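Local coordinates for catalytic domain of the nuclear inclusion protein A (nia) (Tobacco etch virus, PDB 1LVM) that works as a chymotrypsin-like viral cysteine protease that cleaves peptide substrates at specific sequences, probably including sites in the viral polyprotein, at residues Ser189-Lys192 with Asn193-Glu196; Leu198-Gln201 with Glu202-Gln205. The protein carries 1 engineered substitution. All coordinates share one frame; numbering follows the deposited sequence.

Contact 1: Ser189-Lys192 with Asn193-Glu196; sequences SVPK and NFME
Two apolar side chains, Val190 and Pro191, pack against Phe194 just where the chain turns into a helix. Val190 CG1 sits 3.5 Å from Phe194 CB and reaches on toward the ring at CG, the two side chains crossing at about a right angle. Pro191 comes in obliquely with the CG-CD side of its ring: its CG lies 3.6 Å from Phe194 CD1, and its CD is equally near that carbon. Phe194 holds its CG anti to the backbone N (chi1 -164°), which turns the ring back toward Val190 and Pro191. The backbone here makes a type II beta turn from Pro191 to Phe194, which brings Phe194 back toward Pro191, with Lys192 and Asn193 at its corners; Asn193 has the positive phi (55°) expected of the second corner. The bond that closes it, Phe194 N to Pro191 O at 3.4 Å, is long and weak (121° at the hydrogen). Asn193 stands at the N-cap position of helix 194-199, but its side chain makes no capping bond. Instead it lies alongside Lys192, and a water joins them, accepting from Lys192 NZ at 2.8 Å and donating to Asn193 OD1 at 3.1 Å. Further out, Phe108 meets the Phe194 ring edge-to-face and Pro191 touches Ile85 and Arg88, while on the strand side Val190 is paired through its backbone with Val172.

Contact 2: Leu198-Gln201 with Glu202-Gln205; sequences LTNQ and EAQQ
Glu202 meets Asn200 first: its backbone N approaches Asn200 OD1 at 2.7 Å, a weak, bent bond (130° at the hydrogen) that makes an Asx turn just after helix 194-199. Asn200 turns its amide away from its own N (chi1 174°), carrying OD1 forward along the chain, and Glu202 CB lies 3.0 Å from the same oxygen. The other end of that amide, ND2, reaches back to Glu196 OE1 on the helix. Ala203 follows, its N bonded to Asn200 O at 2.9 Å, so both oxygens of Asn200 receive backbone N-H groups. Gln204 repeats the three-residue step, N to Gln201 O at 3.1 Å; together these bonds form a short 3-10 turn. A water bridges Gln201 O and Gln204 O, donating to both. The Gln204 side chain folds back beside the turn, with OE1 3.6 Å from Gln201 CA. Its amide is held at both ends: NE2 gives a bond to Leu197 O and another to a water at 3.0 Å, and that water in turn donates to Leu198 O, while OE1 takes the indole N-H of Trp206. Gln205 N then bonds His83 ND1. With its oxygen and nitrogen each engaged, the Gln204 amide should have little freedom to flip, and it links carbonyls of the helix's last turn, Leu197 directly and Leu198 through water, to the start of strand 206-208.

How the contacts relate
Contact 1 and contact 2 lie at the two ends of the short helix 194-199, in series along the chain, with centres about 12 Å apart. One residue, Leu197, separates them along the chain, and a side-chain bond spans the gap: Glu196 OE1 of contact 1 accepts from Asn200 ND2 of contact 2. Contact 1 is the more deeply set, about 13 Å from the centre of the chain against about 19 Å. In this two-barrel, chymotrypsin-like fold the pair marks a crossing: the chain leaves the six-stranded barrel after strand 185-189, passes along the helix, and joins the edge of the other sheet at strand 206-208, beside strand 81-84.

Contact 1: Ser189-Lys192 with Asn193-Glu196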
ATOM      1  N   SER A 189      -5.571  -4.922  -5.326  1.00 13.03           N
ATOM      2  CA  SER A 189      -4.644  -5.636  -6.147  1.00 12.74           C
ATOM      3  C   SER A 189      -3.744  -4.754  -7.050  1.00 12.74           C
ATOM      4  O   SER A 189      -4.110  -3.642  -7.505  1.00 16.75           O
ATOM      5  CB  SER A 189      -5.391  -6.640  -7.044  1.00 18.48           C
ATOM      6  OG  SER A 189      -6.251  -5.943  -7.953  1.00 15.42           O
ATOM      7  N   VAL A 190      -2.530  -5.247  -7.271  1.00 13.77           N
ATOM      8  CA  VAL A 190      -1.606  -4.605  -8.196  1.00 11.18           C
ATOM      9  C   VAL A 190      -2.305  -4.841  -9.553  1.00 12.44           C
ATOM     10  O   VAL A 190      -2.690  -5.997  -9.848  1.00 17.14           O
ATOM     11  CB  VAL A 190      -0.235  -5.366  -8.195  1.00 17.24           C
ATOM     12  CG1 VAL A 190       0.543  -5.142  -9.541  1.00 16.65           C
ATOM     13  CG2 VAL A 190       0.594  -4.888  -6.935  1.00 12.06           C
ATOM     14  N   PRO A 191      -2.449  -3.778 -10.393  1.00 15.28           N
ATOM     15  CA  PRO A 191      -3.080  -3.940 -11.687  1.00 17.80           C
ATOM     16  C   PRO A 191      -2.193  -4.606 -12.728  1.00 11.75           C
ATOM     17  O   PRO A 191      -0.962  -4.674 -12.611  1.00 12.99           O
ATOM     18  CB  PRO A 191      -3.455  -2.509 -12.095  1.00 16.49           C
ATOM     19  CG  PRO A 191      -2.271  -1.649 -11.494  1.00 15.38           C
ATOM     20  CD  PRO A 191      -1.917  -2.394 -10.177  1.00 11.98           C
ATOM     21  N   LYS A 192      -2.790  -5.025 -13.817  1.00 19.60           N
ATOM     22  CA  LYS A 192      -1.987  -5.621 -14.893  1.00 18.66           C
ATOM     23  C   LYS A 192      -0.928  -4.631 -15.421  1.00 15.51           C
ATOM     24  O   LYS A 192      -1.171  -3.417 -15.485  1.00 17.02           O
ATOM     25  CB  LYS A 192      -2.937  -5.999 -16.028  1.00 23.50           C
ATOM     26  CG  LYS A 192      -2.284  -6.634 -17.179  1.00 31.58           C
ATOM     27  CD  LYS A 192      -3.353  -6.870 -18.268  1.00 55.18           C
ATOM     28  CE  LYS A 192      -2.814  -7.622 -19.470  1.00 72.85           C
ATOM     29  NZ  LYS A 192      -2.260  -8.940 -19.073  1.00 56.88           N
ATOM     30  N   ASN A 193       0.243  -5.167 -15.775  1.00 16.43           N
ATOM     31  CA  ASN A 193       1.369  -4.414 -16.335  1.00 19.62           C
ATOM     32  C   ASN A 193       1.843  -3.238 -15.479  1.00 24.76           C
ATOM     33  O   ASN A 193       2.248  -2.150 -15.965  1.00 15.77           O
ATOM     34  CB  ASN A 193       1.035  -3.992 -17.763  1.00 19.16           C
ATOM     35  CG  ASN A 193       0.869  -5.210 -18.696  1.00 26.02           C
ATOM     36  OD1 ASN A 193       1.393  -6.291 -18.408  1.00 28.16           O
ATOM     37  ND2 ASN A 193       0.122  -5.049 -19.781  1.00 21.84           N
ATOM     38  N   PHE A 194       1.834  -3.477 -14.174  1.00 18.47           N
ATOM     39  CA  PHE A 194       2.267  -2.427 -13.251  1.00 18.37           C
ATOM     40  C   PHE A 194       3.741  -2.136 -13.392  1.00 18.37           C
ATOM     41  O   PHE A 194       4.144  -0.995 -13.247  1.00 14.88           O
ATOM     42  CB  PHE A 194       1.884  -2.854 -11.802  1.00 16.15           C
ATOM     43  CG  PHE A 194       1.915  -1.734 -10.781  1.00 12.39           C
ATOM     44  CD1 PHE A 194       1.135  -0.585 -10.918  1.00 13.77           C
ATOM     45  CD2 PHE A 194       2.779  -1.833  -9.668  1.00 12.67           C
ATOM     46  CE1 PHE A 194       1.185   0.474  -9.984  1.00 14.17           C
ATOM     47  CE2 PHE A 194       2.853  -0.784  -8.707  1.00 19.82           C
ATOM     48  CZ  PHE A 194       2.078   0.355  -8.844  1.00 15.92           C
ATOM     49  N   MET A 195       4.574  -3.153 -13.639  1.00 14.83           N
ATOM     50  CA  MET A 195       6.015  -2.869 -13.774  1.00 25.23           C
ATOM     51  C   MET A 195       6.228  -1.921 -14.957  1.00 17.62           C
ATOM     52  O   MET A 195       7.085  -1.038 -14.909  1.00 17.79           O
ATOM     53  CB  MET A 195       6.835  -4.149 -13.979  1.00 18.68           C
ATOM     54  CG  MET A 195       6.854  -5.125 -12.768  1.00 18.62           C
ATOM     55  SD  MET A 195       7.244  -4.309 -11.233  1.00 17.95           S
ATOM     56  CE  MET A 195       8.955  -3.688 -11.543  1.00 14.86           C
ATOM     57  N   GLU A 196       5.455  -2.106 -16.025  1.00 15.38           N
ATOM     58  CA  GLU A 196       5.591  -1.193 -17.194  1.00 17.80           C
ATOM     59  C   GLU A 196       5.294   0.253 -16.735  1.00 18.16           C
ATOM     60  O   GLU A 196       6.000   1.220 -17.054  1.00 18.15           O
ATOM     61  CB  GLU A 196       4.583  -1.568 -18.308  1.00 19.85           C
ATOM     62  CG  GLU A 196       4.872  -0.837 -19.651  1.00 22.57           C
ATOM     63  CD  GLU A 196       6.262  -1.201 -20.141  1.00 41.00           C
ATOM     64  OE1 GLU A 196       6.902  -0.333 -20.775  1.00 35.88           O
ATOM     65  OE2 GLU A 196       6.726  -2.345 -19.890  1.00 27.21           O
TER
HETATM   66  O   HOH W   1       0.292  -9.148 -17.940  1.00 73.20           O

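Contact 2: Leu198-Gln201 with Glu202-Gln205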
ATOM      1  N   LEU A 198       5.572   1.606 -13.790  1.00 15.01           N
ATOM      2  CA  LEU A 198       6.614   2.192 -12.960  1.00 12.94           C
ATOM      3  C   LEU A 198       7.886   2.538 -13.659  1.00 22.97           C
ATOM      4  O   LEU A 198       8.628   3.353 -13.152  1.00 19.32           O
ATOM      5  CB  LEU A 198       7.010   1.232 -11.787  1.00 15.10           C
ATOM      6  CG  LEU A 198       5.876   0.837 -10.833  1.00 16.50           C
ATOM      7  CD1 LEU A 198       6.431  -0.212  -9.827  1.00 17.50           C
ATOM      8  CD2 LEU A 198       5.378   2.047 -10.016  1.00 13.52           C
ATOM      9  N   THR A 199       8.141   1.887 -14.799  1.00 18.02           N
ATOM     10  CA  THR A 199       9.404   2.056 -15.526  1.00 17.38           C
ATOM     11  C   THR A 199       9.325   2.690 -16.903  1.00 33.47           C
ATOM     12  O   THR A 199      10.343   2.784 -17.562  1.00 33.95           O
ATOM     13  CB  THR A 199      10.035   0.725 -15.711  1.00 25.34           C
ATOM     14  OG1 THR A 199       9.116  -0.101 -16.458  1.00 23.16           O
ATOM     15  CG2 THR A 199      10.278   0.086 -14.365  1.00 25.52           C
ATOM     16  N   ASN A 200       8.144   3.144 -17.326  1.00 25.18           N
ATOM     17  CA  ASN A 200       7.980   3.730 -18.668  1.00 33.18           C
ATOM     18  C   ASN A 200       7.233   5.062 -18.532  1.00 29.24           C
ATOM     19  O   ASN A 200       6.006   5.136 -18.329  1.00 21.11           O
ATOM     20  CB  ASN A 200       7.213   2.717 -19.575  1.00 27.54           C
ATOM     21  CG  ASN A 200       6.853   3.276 -20.954  1.00 93.93           C
ATOM     22  OD1 ASN A 200       6.938   4.479 -21.180  1.00 61.39           O
ATOM     23  ND2 ASN A 200       6.420   2.389 -21.881  1.00 30.52           N
ATOM     24  N   GLN A 201       7.953   6.161 -18.697  1.00 26.40           N
ATOM     25  CA  GLN A 201       7.258   7.404 -18.500  1.00 32.50           C
ATOM     26  C   GLN A 201       6.139   7.657 -19.482  1.00 27.79           C
ATOM     27  O   GLN A 201       5.202   8.350 -19.160  1.00 27.73           O
ATOM     28  CB  GLN A 201       8.251   8.568 -18.385  1.00 41.04           C
ATOM     29  CG  GLN A 201       9.200   8.803 -19.512  1.00 93.94           C
ATOM     30  CD  GLN A 201      10.082   9.999 -19.207  1.00 93.94           C
ATOM     31  OE1 GLN A 201      10.619  10.639 -20.115  1.00 68.96           O
ATOM     32  NE2 GLN A 201      10.234  10.310 -17.912  1.00 54.73           N
ATOM     33  N   GLU A 202       6.176   7.011 -20.643  1.00 24.34           N
ATOM     34  CA  GLU A 202       5.100   7.202 -21.629  1.00 40.35           C
ATOM     35  C   GLU A 202       3.746   6.755 -21.070  1.00 28.29           C
ATOM     36  O   GLU A 202       2.692   7.267 -21.462  1.00 37.68           O
ATOM     37  CB  GLU A 202       5.386   6.382 -22.888  1.00 44.42           C
ATOM     38  CG  GLU A 202       6.532   6.881 -23.713  1.00 77.38           C
ATOM     39  CD  GLU A 202       6.183   8.147 -24.431  1.00 93.94           C
ATOM     40  OE1 GLU A 202       5.230   8.125 -25.245  1.00 70.32           O
ATOM     41  OE2 GLU A 202       6.862   9.158 -24.172  1.00 78.93           O
ATOM     42  N   ALA A 203       3.796   5.795 -20.146  1.00 33.34           N
ATOM     43  CA  ALA A 203       2.608   5.206 -19.535  1.00 25.65           C
ATOM     44  C   ALA A 203       2.014   6.014 -18.360  1.00 21.24           C
ATOM     45  O   ALA A 203       0.866   5.805 -17.960  1.00 27.91           O
ATOM     46  CB  ALA A 203       2.972   3.783 -19.053  1.00 31.31           C
ATOM     47  N   GLN A 204       2.826   6.921 -17.819  1.00 19.34           N
ATOM     48  CA  GLN A 204       2.419   7.719 -16.693  1.00 17.13           C
ATOM     49  C   GLN A 204       1.578   8.920 -17.130  1.00 19.44           C
ATOM     50  O   GLN A 204       1.812   9.470 -18.207  1.00 29.55           O
ATOM     51  CB  GLN A 204       3.658   8.136 -15.934  1.00 18.95           C
ATOM     52  CG  GLN A 204       4.380   6.892 -15.373  1.00 18.46           C
ATOM     53  CD  GLN A 204       5.854   7.129 -15.110  1.00 23.40           C
ATOM     54  OE1 GLN A 204       6.323   8.275 -15.171  1.00 22.96           O
ATOM     55  NE2 GLN A 204       6.615   6.043 -14.807  1.00 21.54           N
ATOM     56  N   GLN A 205       0.601   9.292 -16.304  1.00 23.91           N
ATOM     57  CA  GLN A 205      -0.307  10.412 -16.610  1.00 21.71           C
ATOM     58  C   GLN A 205      -0.391  11.256 -15.365  1.00 21.47           C
ATOM     59  O   GLN A 205      -1.311  11.145 -14.548  1.00 26.02           O
ATOM     60  CB  GLN A 205      -1.663   9.843 -17.009  1.00 24.93           C
ATOM     61  CG  GLN A 205      -2.652  10.827 -17.545  1.00 33.45           C
ATOM     62  CD  GLN A 205      -3.858  10.102 -18.096  1.00 36.10           C
ATOM     63  OE1 GLN A 205      -3.729   8.948 -18.532  1.00 39.44           O
ATOM     64  NE2 GLN A 205      -5.009  10.744 -18.096  1.00 23.55           N
TER
HETATM   65  O   HOH W   2       9.656   5.970 -14.611  1.00 35.69           O
HETATM   66  O   HOH W   3       3.691  11.204 -18.727  1.00 44.98           O